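Local coordinates for protein aminotransferase class-III (Sphaerobacter thermophilus DSM 20745, PDB 6K8H) that belongs to the class-III aminotransferases, is also named an omega-transaminase, and forms a two-chain assembly that holds bound (5-hydroxy-4,6-dimethylpyridin-3-yl)methyl dihydrogen phosphate, at residues A54-A59 against H76-P81; E63-V68 against V427-A432; S262-M267 against A338-L343; P364-G369 against H375-Q380; H403-G408 against A438-D443. All blocks are in the same frame, centred on the assembly; numbering follows the deposited sequence.

Overall arrangement
Contact 1 is buried, and the second subunit also packs on its histidine; contact 3 lies at the surface, while contacts 2, 4 and 5 are partly buried. Contacts 1 and 2 share a mixed sheet, their strands 55-58 and 63-66 being neighbours, and H78 NE2 bonds D66 OD2 between them. Contacts 2 and 5 both use helix 427-445 and are tied by R64 NE to M407 O. Only contact 4, a hairpin, is bridged by hydrogen bonds between its own segments. Contacts 2 and 5 pack mainly aliphatic groups from a strand or helix, whereas contact 3 lays a phenyl ring on a loop backbone, about 30 Å centre to centre from contact 5.

Contact 1: residues A54-A59 against H76-P81; sequences AVIVDA and HGHADP
The imidazole of H78 is the one side chain by which loop 76-81 meets strand 55-58, and it reaches V55 and I56 obliquely. Its CD2 lies 3.5 Å from V55 O, while NE2 sits 3.8 Å from I56 CB. The ring and the isoleucine chain pass at a slant, and CE1 comes no nearer than 4.2 Å to I56 CD1. With CG1 of I56 set opposite the backbone N (chi1 -177°), the isoleucine runs on past the ring; H78 keeps its CG beside its own N and opposite its carbonyl carbon (chi1 -63°), a setting that sends the ring toward the strand. H78 and I56, the tight part, are buried. F97 of the second subunit meets the H78 ring with planes about 20° apart and also packs on I56, while A96 of that subunit adds to the cover of H78. Beyond the histidine the loop leaves the strand, A79 packing on L91 of the second subunit. A79 and D80 are partly exposed and P81 is exposed, and none of the three touches segment 54-59; there D80 caps helix 81-91 through OD2 to the backbone N of I83. No hydrogen bond joins the two segments. The polar grip on H78 is instead the bond from NE2 to D66 OD2 on the adjacent strand 63-66. A carboxylate at this nitrogen is consistent with NE2 being the donor, and the negative charge nearby would probably favour a protonated ring. Packing places the imidazole, and the bond to D66 probably limits its rotation.

Contact 2: residues E63-V68 against V427-A432; sequences ERLDFV and VPEVEA
The face of the four-stranded mixed sheet carrying L65 and F67 rests here on the C-terminal helix 427-445, with L65 of strand 63-66 as the main probe and E429 and A432, one turn apart, as its seat. The leucine splits its two methyls over the helix. CD2 touches the aliphatic part of E429 at CG (3.8 Å), whereas CD1 packs on the methyl CB of A432 at 3.8 Å. L65 and E429 run at about a right angle to each other, and the glutamate chain is bent at chi2 (72°), which turns its carboxylate back so that OE1 accepts from the backbone N of G426, just before the helix. F67 adds the second touch edge-on: its CZ points at E429 O, 3.9 Å away and in the plane of the ring. That ring also meets F433 farther along the helix, with planes about 55° apart. Between the two probes D66 faces the other way and forms an Asx turn, V68 N to D66 OD1 at 2.8 Å. Early and late parts of the chain joined in one sheet-and-helix layer are typical of the small domain of this aminotransferase fold.

Contact 3: residues S262-M267 against A338-L343; sequences SDYGGM and AEFDRL
D263 begins the touch by laying its carbonyl carbon over the ring of F340, C to CE1 3.6 Å. The carbon lies toward the rim of the phenyl face; the next atom, Y264 N, stands 3.7 Å above the F340 ring plane, over its centre. The CB of D263 points away from the helix, and OD2, met on its anti side and 34° out of the carboxylate plane, accepts from G265 N at 2.7 Å, an Asx turn. Y264 follows: its CA is 3.6 Å from F340 CE2, and its ring carbon CD1 is 3.8 Å from the same atom, the two side chains crossing at about a right angle. The type I turn from D263 to G266 closes with G266 N to D263 O at 2.9 Å. On helix 337-361, E339 and R342 form a side-on salt bridge away from the turn, NH2 to OE1 at 2.7 Å, and the arginine also reaches T423 O and M425 O. No hydrogen bond spans the two segments. Cohesion probably comes from dispersion, the phenyl face meeting a peptide link and the Y264 side chain, while the turn's own bonds help to position that link.

Contact 4: residues P364-G369 against H375-Q380; sequences PGQVTG and HIHLHQ
Q366 and H377 bond each other twice through their backbones, H377 N to Q366 O at 2.9 Å and Q366 N to H377 O at 3.0 Å. T368 and H375 form the second hydrogen-bonded pair of this antiparallel hairpin, its H375 N to T368 O bond also 2.9 Å. Between them V367 and I376 make the non-hydrogen-bonded pair, where V367 CA leans a C-H on H375 O. The side chain of Q366 adds a fifth bond, NE2 to H379 O at 3.1 Å. It is a bent one: the nitrogen sits above the carbonyl plane, 43° out of it, and NE2 has another partner in R381 O. Past the paired strands a water bridges the segments, donating one hydrogen bond to P364 O (2.7 Å) and one to L378 O (2.6 Å). Packing begins on the face of Q366, T368, H375 and H377, with Q366 CG 3.7 Å from H377 CB. T368 OG1 on that face is held by G229 O from a loop. The other face, V367 and I376, lies on helix 337-361; I376 also meets F433 and F437 of helix 427-445, L378 reaches helix 393-408, and strand 418-420 flanks strand 373-377.

Contact 5: residues H403-G408 against A438-D443; sequences HEALMG and AAALQD
Two helices pack here through alanines, A405 and L406 of helix 393-408 against A440 and D443 of the C-terminal helix 427-445. The methyls of A405 and A440 touch, CB to CB 3.7 Å, lying past each other rather than end to end, and because both residues are so short their CA atoms come within 5.0 Å. L406 approaches the same A440 methyl from beside A405. Its first bond leaves the helix obliquely to the partner, but with CG opposite the carbonyl carbon (chi1 -76°) the branch swings inward, and both CG and CD2 end 3.8 Å from A440 CB. A440 CB thus rests against two side chains of one helix. The short helical segments cross at 132° between their N-to-C directions, with axes 8.4 Å apart at closest approach. This is a helix pair of the small domain, lying well out from the chain's centre. Helix 427-445 has another neighbour there, for L441, whose CB points away from helix 393-408, packs on V357, L358 and A361 of helix 337-361. One turn beyond A440, D443 brings its carboxylate over the A405 methyl, OD2 to CB 3.6 Å. That oxygen is paired in a salt bridge with R409, which comes just after helix 393-408, so the charge is answered next to the apolar touch. On the other flank of helix 393-408, M407 CG lies over the H403 ring, 3.7 Å above its plane, and M407 O takes the N-H of R64 NE from strand 63-66.

Contact 1: residues A54-A59 against H76-P81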
# COMPACT_ATOMS: atom_id res chain seq x y z
N ALA B 54 -9.92 16.85 18.84
CA ALA B 54 -10.08 17.57 17.59
C ALA B 54 -8.99 18.60 17.34
O ALA B 54 -9.16 19.44 16.44
CB ALA B 54 -11.44 18.27 17.54
N VAL B 55 -7.91 18.60 18.11
CA VAL B 55 -6.88 19.64 18.04
C VAL B 55 -5.58 19.03 17.52
O VAL B 55 -5.11 18.01 18.05
CB VAL B 55 -6.67 20.32 19.40
CG1 VAL B 55 -5.55 21.34 19.30
CG2 VAL B 55 -7.97 20.98 19.87
N ILE B 56 -4.99 19.67 16.51
CA ILE B 56 -3.66 19.34 16.02
C ILE B 56 -2.69 20.45 16.44
O ILE B 56 -2.99 21.64 16.32
CB ILE B 56 -3.66 19.13 14.49
CG1 ILE B 56 -2.29 18.70 13.99
CG2 ILE B 56 -4.13 20.38 13.73
CD1 ILE B 56 -2.31 18.05 12.58
N VAL B 57 -1.51 20.05 16.92
CA VAL B 57 -0.48 20.94 17.46
C VAL B 57 0.77 20.80 16.60
O VAL B 57 1.31 19.69 16.45
CB VAL B 57 -0.17 20.62 18.93
CG1 VAL B 57 0.86 21.59 19.50
CG2 VAL B 57 -1.44 20.61 19.76
N ASP B 58 1.25 21.93 16.06
CA ASP B 58 2.38 21.88 15.16
C ASP B 58 3.69 22.06 15.94
O ASP B 58 3.70 22.31 17.15
CB ASP B 58 2.21 22.87 13.98
CG ASP B 58 2.50 24.35 14.31
OD1 ASP B 58 3.03 24.71 15.39
OD2 ASP B 58 2.17 25.18 13.42
N ALA B 59 4.80 21.86 15.22
CA ALA B 59 6.12 21.82 15.85
C ALA B 59 6.50 23.16 16.46
O ALA B 59 7.45 23.22 17.25
CB ALA B 59 7.17 21.36 14.82
N HIS B 76 -12.30 9.65 14.35
CA HIS B 76 -12.35 9.87 15.79
C HIS B 76 -11.30 10.86 16.28
O HIS B 76 -11.09 10.98 17.49
CB HIS B 76 -12.23 8.55 16.55
CG HIS B 76 -13.35 7.61 16.26
ND1 HIS B 76 -14.67 7.93 16.49
CD2 HIS B 76 -13.36 6.37 15.73
CE1 HIS B 76 -15.44 6.92 16.13
NE2 HIS B 76 -14.67 5.96 15.66
N GLY B 77 -10.64 11.57 15.37
CA GLY B 77 -9.68 12.58 15.79
C GLY B 77 -8.38 11.97 16.27
O GLY B 77 -8.08 10.82 16.00
N HIS B 78 -7.62 12.77 17.02
CA HIS B 78 -6.25 12.40 17.38
C HIS B 78 -6.19 11.65 18.70
O HIS B 78 -6.86 12.01 19.67
CB HIS B 78 -5.37 13.64 17.49
CG HIS B 78 -5.22 14.39 16.20
ND1 HIS B 78 -4.33 14.02 15.22
CD2 HIS B 78 -5.87 15.48 15.73
CE1 HIS B 78 -4.43 14.86 14.20
NE2 HIS B 78 -5.36 15.76 14.49
N ALA B 79 -5.36 10.61 18.73
CA ALA B 79 -5.07 9.85 19.95
C ALA B 79 -6.35 9.43 20.67
O ALA B 79 -6.52 9.63 21.88
CB ALA B 79 -4.16 10.65 20.89
N ASP B 80 -7.26 8.83 19.91
CA ASP B 80 -8.48 8.33 20.51
C ASP B 80 -8.13 7.27 21.55
O ASP B 80 -7.38 6.33 21.24
CB ASP B 80 -9.41 7.74 19.46
CG ASP B 80 -10.62 7.07 20.07
OD1 ASP B 80 -11.63 7.77 20.31
OD2 ASP B 80 -10.56 5.86 20.34
N PRO B 81 -8.64 7.37 22.78
CA PRO B 81 -8.20 6.44 23.84
C PRO B 81 -8.65 5.00 23.62
O PRO B 81 -7.90 4.08 23.96
CB PRO B 81 -8.83 7.02 25.12
CG PRO B 81 -9.39 8.33 24.76
CD PRO B 81 -9.62 8.35 23.28

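Contact 2: residues E63-V68 against V427-A432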
# COMPACT_ATOMS: atom_id res chain seq x y z
N GLU B 63 -1.76 25.71 17.90
CA GLU B 63 -2.84 24.73 17.93
C GLU B 63 -3.97 25.14 17.00
O GLU B 63 -4.35 26.31 16.95
CB GLU B 63 -3.37 24.55 19.35
CG GLU B 63 -2.28 24.50 20.39
CD GLU B 63 -2.77 23.97 21.73
OE1 GLU B 63 -3.99 24.05 21.99
OE2 GLU B 63 -1.93 23.47 22.50
N ARG B 64 -4.52 24.17 16.28
CA ARG B 64 -5.63 24.44 15.39
C ARG B 64 -6.67 23.34 15.54
O ARG B 64 -6.33 22.18 15.82
CB ARG B 64 -5.18 24.56 13.92
CG ARG B 64 -4.05 25.57 13.66
CD ARG B 64 -3.52 25.45 12.22
NE ARG B 64 -2.54 26.51 11.91
CZ ARG B 64 -1.22 26.40 12.09
NH1 ARG B 64 -0.69 25.28 12.57
NH2 ARG B 64 -0.41 27.42 11.77
N LEU B 65 -7.94 23.68 15.34
CA LEU B 65 -8.96 22.65 15.22
C LEU B 65 -8.79 21.93 13.89
O LEU B 65 -8.70 22.57 12.83
CB LEU B 65 -10.36 23.27 15.31
CG LEU B 65 -10.80 23.74 16.70
CD1 LEU B 65 -12.12 24.47 16.59
CD2 LEU B 65 -10.92 22.54 17.65
N ASP B 66 -8.73 20.59 13.93
CA ASP B 66 -8.36 19.79 12.76
C ASP B 66 -9.63 19.39 12.01
O ASP B 66 -10.40 18.55 12.49
CB ASP B 66 -7.57 18.55 13.18
CG ASP B 66 -6.92 17.83 12.00
OD1 ASP B 66 -7.37 18.02 10.85
OD2 ASP B 66 -5.95 17.07 12.22
N PHE B 67 -9.87 20.03 10.86
CA PHE B 67 -10.94 19.66 9.95
C PHE B 67 -10.42 18.93 8.71
O PHE B 67 -11.12 18.86 7.70
CB PHE B 67 -11.74 20.88 9.53
CG PHE B 67 -12.58 21.45 10.63
CD1 PHE B 67 -12.01 22.27 11.59
CD2 PHE B 67 -13.93 21.16 10.71
CE1 PHE B 67 -12.79 22.82 12.62
CE2 PHE B 67 -14.71 21.69 11.73
CZ PHE B 67 -14.14 22.51 12.69
N VAL B 68 -9.20 18.39 8.77
CA VAL B 68 -8.65 17.57 7.70
C VAL B 68 -8.58 16.11 8.12
O VAL B 68 -9.01 15.22 7.38
CB VAL B 68 -7.26 18.07 7.25
CG1 VAL B 68 -6.75 17.26 6.05
CG2 VAL B 68 -7.30 19.56 6.94
N VAL B 427 -21.04 21.21 19.12
CA VAL B 427 -21.44 22.55 18.71
C VAL B 427 -20.34 23.59 18.93
O VAL B 427 -20.17 24.46 18.06
CB VAL B 427 -22.78 22.93 19.38
CG1 VAL B 427 -23.05 24.42 19.27
CG2 VAL B 427 -23.90 22.12 18.76
N PRO B 428 -19.59 23.58 20.05
CA PRO B 428 -18.54 24.61 20.19
C PRO B 428 -17.51 24.60 19.06
O PRO B 428 -17.10 25.66 18.59
CB PRO B 428 -17.90 24.26 21.54
CG PRO B 428 -19.01 23.61 22.31
CD PRO B 428 -19.73 22.78 21.29
N GLU B 429 -17.09 23.42 18.59
CA GLU B 429 -16.13 23.38 17.49
C GLU B 429 -16.75 23.90 16.19
O GLU B 429 -16.08 24.58 15.41
CB GLU B 429 -15.59 21.96 17.30
CG GLU B 429 -14.56 21.54 18.35
CD GLU B 429 -15.19 21.28 19.72
OE1 GLU B 429 -16.41 20.97 19.79
OE2 GLU B 429 -14.47 21.39 20.73
N VAL B 430 -18.02 23.57 15.94
CA VAL B 430 -18.71 24.05 14.74
C VAL B 430 -18.83 25.58 14.76
O VAL B 430 -18.57 26.26 13.76
CB VAL B 430 -20.10 23.38 14.63
CG1 VAL B 430 -20.93 24.05 13.55
CG2 VAL B 430 -19.94 21.89 14.33
N GLU B 431 -19.25 26.13 15.89
CA GLU B 431 -19.33 27.58 16.02
C GLU B 431 -17.95 28.23 15.88
O GLU B 431 -17.83 29.29 15.27
CB GLU B 431 -19.98 27.95 17.35
CG GLU B 431 -21.48 27.81 17.28
CD GLU B 431 -22.17 27.92 18.61
OE1 GLU B 431 -21.48 27.99 19.66
OE2 GLU B 431 -23.43 27.93 18.62
N ALA B 432 -16.91 27.61 16.44
CA ALA B 432 -15.57 28.15 16.25
C ALA B 432 -15.20 28.18 14.77
O ALA B 432 -14.64 29.17 14.28
CB ALA B 432 -14.54 27.35 17.05

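Contact 3: residues S262-M267 against A338-L343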
# COMPACT_ATOMS: atom_id res chain seq x y z
N SER B 262 -20.10 8.24 4.86
CA SER B 262 -21.32 9.04 4.70
C SER B 262 -22.52 8.46 5.44
O SER B 262 -23.48 9.19 5.71
CB SER B 262 -21.66 9.19 3.22
OG SER B 262 -20.55 9.71 2.51
N ASP B 263 -22.47 7.18 5.82
CA ASP B 263 -23.65 6.48 6.29
C ASP B 263 -23.22 5.14 6.88
O ASP B 263 -22.16 4.60 6.54
CB ASP B 263 -24.65 6.28 5.14
CG ASP B 263 -25.90 5.57 5.56
OD1 ASP B 263 -26.83 6.25 6.03
OD2 ASP B 263 -25.95 4.32 5.43
N TYR B 264 -24.07 4.60 7.78
CA TYR B 264 -23.80 3.28 8.35
C TYR B 264 -23.49 2.25 7.27
O TYR B 264 -22.60 1.41 7.43
CB TYR B 264 -24.99 2.84 9.21
CG TYR B 264 -24.72 1.68 10.16
CD1 TYR B 264 -24.01 1.87 11.34
CD2 TYR B 264 -25.20 0.40 9.90
CE1 TYR B 264 -23.77 0.84 12.22
CE2 TYR B 264 -24.96 -0.65 10.78
CZ TYR B 264 -24.24 -0.43 11.94
OH TYR B 264 -24.00 -1.46 12.82
N GLY B 265 -24.18 2.34 6.13
CA GLY B 265 -23.98 1.43 5.01
C GLY B 265 -23.32 2.07 3.80
O GLY B 265 -23.49 1.59 2.68
N GLY B 266 -22.60 3.17 4.00
CA GLY B 266 -21.89 3.81 2.91
C GLY B 266 -22.76 4.71 2.05
O GLY B 266 -24.00 4.76 2.14
N MET B 267 -22.07 5.46 1.19
CA MET B 267 -22.77 6.33 0.26
C MET B 267 -23.61 5.53 -0.72
O MET B 267 -24.67 5.99 -1.15
CB MET B 267 -21.79 7.23 -0.50
CG MET B 267 -22.46 8.40 -1.18
SD MET B 267 -23.37 9.40 0.01
CE MET B 267 -23.95 10.75 -1.00
N ALA B 338 -26.33 6.19 16.12
CA ALA B 338 -26.47 7.45 16.85
C ALA B 338 -25.31 8.40 16.53
O ALA B 338 -25.50 9.62 16.43
CB ALA B 338 -26.55 7.18 18.35
N GLU B 339 -24.10 7.86 16.37
CA GLU B 339 -22.98 8.73 16.04
C GLU B 339 -23.10 9.28 14.62
O GLU B 339 -22.81 10.46 14.38
CB GLU B 339 -21.66 7.99 16.23
CG GLU B 339 -21.24 7.96 17.69
CD GLU B 339 -21.03 9.36 18.26
OE1 GLU B 339 -20.07 10.04 17.84
OE2 GLU B 339 -21.85 9.80 19.11
N PHE B 340 -23.57 8.45 13.67
CA PHE B 340 -23.78 8.97 12.33
C PHE B 340 -24.81 10.10 12.35
O PHE B 340 -24.60 11.14 11.71
CB PHE B 340 -24.23 7.85 11.39
CG PHE B 340 -23.09 7.01 10.88
CD1 PHE B 340 -22.23 7.50 9.91
CD2 PHE B 340 -22.88 5.73 11.36
CE1 PHE B 340 -21.17 6.72 9.43
CE2 PHE B 340 -21.83 4.95 10.89
CZ PHE B 340 -20.98 5.45 9.92
N ASP B 341 -25.90 9.93 13.11
CA ASP B 341 -26.92 10.97 13.23
C ASP B 341 -26.35 12.26 13.80
O ASP B 341 -26.64 13.36 13.31
CB ASP B 341 -28.08 10.49 14.11
CG ASP B 341 -28.94 9.43 13.45
OD1 ASP B 341 -28.79 9.19 12.22
OD2 ASP B 341 -29.78 8.83 14.16
N ARG B 342 -25.55 12.15 14.87
CA ARG B 342 -24.97 13.34 15.49
C ARG B 342 -24.02 14.06 14.54
O ARG B 342 -24.06 15.29 14.42
CB ARG B 342 -24.25 12.96 16.79
CG ARG B 342 -23.73 14.16 17.57
CD ARG B 342 -23.08 13.74 18.89
NE ARG B 342 -21.88 12.92 18.71
CZ ARG B 342 -20.66 13.42 18.52
NH1 ARG B 342 -20.50 14.73 18.47
NH2 ARG B 342 -19.61 12.63 18.38
N LEU B 343 -23.15 13.32 13.86
CA LEU B 343 -22.24 13.92 12.88
C LEU B 343 -23.02 14.60 11.76
O LEU B 343 -22.61 15.67 11.28
CB LEU B 343 -21.30 12.88 12.30
CG LEU B 343 -20.29 12.25 13.26
CD1 LEU B 343 -19.59 11.10 12.57
CD2 LEU B 343 -19.28 13.27 13.78

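Contact 4: residues P364-G369 against H375-Q380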
# COMPACT_ATOMS: atom_id res chain seq x y z
N PRO B 364 -20.67 35.80 -2.96
CA PRO B 364 -21.28 34.64 -3.61
C PRO B 364 -20.58 33.35 -3.22
O PRO B 364 -19.35 33.29 -3.10
CB PRO B 364 -21.11 34.95 -5.10
CG PRO B 364 -20.99 36.45 -5.17
CD PRO B 364 -20.26 36.83 -3.92
N GLY B 365 -21.37 32.32 -2.98
CA GLY B 365 -20.79 31.04 -2.63
C GLY B 365 -21.87 30.03 -2.34
O GLY B 365 -23.07 30.33 -2.37
N GLN B 366 -21.42 28.82 -2.04
CA GLN B 366 -22.33 27.72 -1.75
C GLN B 366 -21.54 26.71 -0.93
O GLN B 366 -20.31 26.78 -0.84
CB GLN B 366 -22.90 27.09 -3.02
CG GLN B 366 -21.81 26.60 -3.97
CD GLN B 366 -22.34 26.19 -5.33
OE1 GLN B 366 -23.28 25.40 -5.43
NE2 GLN B 366 -21.72 26.72 -6.38
N VAL B 367 -22.26 25.82 -0.27
CA VAL B 367 -21.63 24.78 0.52
C VAL B 367 -22.29 23.46 0.15
O VAL B 367 -23.52 23.33 0.24
CB VAL B 367 -21.74 25.03 2.03
CG1 VAL B 367 -20.85 24.05 2.77
CG2 VAL B 367 -21.35 26.46 2.37
N THR B 368 -21.48 22.49 -0.28
CA THR B 368 -21.97 21.14 -0.52
C THR B 368 -21.51 20.25 0.63
O THR B 368 -20.62 20.60 1.40
CB THR B 368 -21.46 20.58 -1.86
OG1 THR B 368 -20.03 20.55 -1.88
CG2 THR B 368 -21.98 21.40 -3.01
N GLY B 369 -22.14 19.09 0.74
CA GLY B 369 -21.69 18.13 1.73
C GLY B 369 -22.77 17.15 2.09
O GLY B 369 -23.93 17.28 1.72
N HIS B 375 -17.80 20.93 1.76
CA HIS B 375 -16.94 21.64 0.80
C HIS B 375 -17.50 23.05 0.63
O HIS B 375 -18.65 23.21 0.20
CB HIS B 375 -16.89 20.90 -0.55
CG HIS B 375 -15.67 21.19 -1.37
ND1 HIS B 375 -15.15 22.45 -1.53
CD2 HIS B 375 -14.87 20.36 -2.10
CE1 HIS B 375 -14.08 22.40 -2.31
NE2 HIS B 375 -13.89 21.14 -2.66
N ILE B 376 -16.69 24.07 0.98
CA ILE B 376 -17.05 25.47 0.76
C ILE B 376 -16.63 25.87 -0.64
O ILE B 376 -15.55 25.51 -1.11
CB ILE B 376 -16.40 26.39 1.81
CG1 ILE B 376 -16.63 25.85 3.23
CG2 ILE B 376 -16.96 27.80 1.69
CD1 ILE B 376 -15.90 26.65 4.31
N HIS B 377 -17.49 26.62 -1.32
CA HIS B 377 -17.23 27.12 -2.66
C HIS B 377 -17.46 28.62 -2.67
O HIS B 377 -18.48 29.09 -2.16
CB HIS B 377 -18.17 26.46 -3.67
CG HIS B 377 -18.15 24.96 -3.60
ND1 HIS B 377 -17.15 24.20 -4.17
CD2 HIS B 377 -19.02 24.08 -3.05
CE1 HIS B 377 -17.41 22.92 -3.97
NE2 HIS B 377 -18.53 22.82 -3.29
N LEU B 378 -16.52 29.36 -3.26
CA LEU B 378 -16.63 30.82 -3.33
C LEU B 378 -17.11 31.28 -4.71
O LEU B 378 -16.65 32.28 -5.26
CB LEU B 378 -15.31 31.48 -2.95
CG LEU B 378 -14.91 31.04 -1.53
CD1 LEU B 378 -13.72 31.82 -1.03
CD2 LEU B 378 -16.09 31.18 -0.56
N HIS B 379 -18.05 30.51 -5.27
CA HIS B 379 -18.73 30.83 -6.51
C HIS B 379 -20.11 30.20 -6.44
O HIS B 379 -20.42 29.43 -5.52
CB HIS B 379 -17.95 30.33 -7.72
CG HIS B 379 -17.83 28.84 -7.77
ND1 HIS B 379 -18.88 28.03 -8.13
CD2 HIS B 379 -16.80 28.02 -7.47
CE1 HIS B 379 -18.50 26.76 -8.07
NE2 HIS B 379 -17.24 26.73 -7.67
N GLN B 380 -20.96 30.54 -7.41
CA GLN B 380 -22.31 30.01 -7.45
C GLN B 380 -22.58 29.25 -8.75
O GLN B 380 -23.71 29.23 -9.25
CB GLN B 380 -23.33 31.13 -7.23
CG GLN B 380 -23.42 31.50 -5.74
CD GLN B 380 -24.35 32.67 -5.45
OE1 GLN B 380 -24.52 33.57 -6.27
NE2 GLN B 380 -24.93 32.66 -4.26
O HOH W 1 -17.31 34.56 -4.31

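Contact 5: residues H403-G408 against A438-D443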
# COMPACT_ATOMS: atom_id res chain seq x y z
N HIS B 403 -7.99 30.38 3.06
CA HIS B 403 -7.34 29.25 3.71
C HIS B 403 -6.20 29.71 4.62
O HIS B 403 -6.09 29.25 5.77
CB HIS B 403 -6.83 28.27 2.66
CG HIS B 403 -5.98 27.17 3.22
ND1 HIS B 403 -4.61 27.21 3.23
CD2 HIS B 403 -6.33 25.99 3.79
CE1 HIS B 403 -4.14 26.11 3.79
NE2 HIS B 403 -5.16 25.35 4.14
N GLU B 404 -5.36 30.63 4.13
CA GLU B 404 -4.25 31.12 4.95
C GLU B 404 -4.76 31.83 6.21
O GLU B 404 -4.22 31.63 7.31
CB GLU B 404 -3.37 32.05 4.11
CG GLU B 404 -2.19 32.67 4.85
CD GLU B 404 -1.05 31.70 5.11
OE1 GLU B 404 -1.10 30.53 4.64
OE2 GLU B 404 -0.08 32.10 5.79
N ALA B 405 -5.81 32.65 6.07
CA ALA B 405 -6.37 33.31 7.25
C ALA B 405 -6.94 32.31 8.24
O ALA B 405 -6.74 32.43 9.46
CB ALA B 405 -7.44 34.33 6.84
N LEU B 406 -7.67 31.30 7.74
CA LEU B 406 -8.19 30.26 8.62
C LEU B 406 -7.04 29.58 9.37
O LEU B 406 -7.12 29.38 10.59
CB LEU B 406 -9.01 29.23 7.83
CG LEU B 406 -10.42 29.65 7.41
CD1 LEU B 406 -11.05 28.65 6.44
CD2 LEU B 406 -11.31 29.85 8.65
N MET B 407 -5.97 29.22 8.65
CA MET B 407 -4.80 28.61 9.28
C MET B 407 -4.27 29.49 10.41
O MET B 407 -3.85 28.98 11.45
CB MET B 407 -3.70 28.37 8.25
CG MET B 407 -3.93 27.14 7.37
SD MET B 407 -3.71 25.60 8.28
CE MET B 407 -1.93 25.58 8.57
N GLY B 408 -4.23 30.80 10.19
CA GLY B 408 -3.76 31.68 11.24
C GLY B 408 -4.75 31.95 12.35
O GLY B 408 -4.40 32.60 13.34
N ALA B 438 -15.94 33.55 9.09
CA ALA B 438 -16.37 34.94 8.92
C ALA B 438 -15.17 35.89 9.00
O ALA B 438 -14.99 36.78 8.15
CB ALA B 438 -17.42 35.30 9.97
N ALA B 439 -14.32 35.69 10.01
CA ALA B 439 -13.14 36.54 10.12
C ALA B 439 -12.20 36.37 8.93
O ALA B 439 -11.62 37.34 8.44
CB ALA B 439 -12.42 36.26 11.44
N ALA B 440 -12.04 35.13 8.45
CA ALA B 440 -11.13 34.87 7.33
C ALA B 440 -11.64 35.50 6.04
O ALA B 440 -10.85 35.97 5.22
CB ALA B 440 -10.95 33.36 7.14
N LEU B 441 -12.95 35.47 5.83
CA LEU B 441 -13.54 36.14 4.68
C LEU B 441 -13.26 37.64 4.73
O LEU B 441 -12.84 38.25 3.73
CB LEU B 441 -15.03 35.83 4.63
CG LEU B 441 -15.86 35.93 3.35
CD1 LEU B 441 -15.19 35.17 2.21
CD2 LEU B 441 -17.27 35.39 3.63
N GLN B 442 -13.42 38.23 5.91
CA GLN B 442 -13.15 39.69 6.04
C GLN B 442 -11.68 39.94 5.70
O GLN B 442 -11.41 40.81 4.87
CB GLN B 442 -13.52 40.15 7.45
CG GLN B 442 -15.02 40.14 7.70
CD GLN B 442 -15.38 40.27 9.16
OE1 GLN B 442 -14.53 40.57 10.00
NE2 GLN B 442 -16.64 40.04 9.47
N ASP B 443 -10.77 39.12 6.24
CA ASP B 443 -9.35 39.24 5.92
C ASP B 443 -9.10 39.16 4.42
O ASP B 443 -8.38 39.99 3.86
CB ASP B 443 -8.57 38.13 6.60
CG ASP B 443 -8.50 38.30 8.09
OD1 ASP B 443 -8.99 39.31 8.65
OD2 ASP B 443 -7.94 37.38 8.70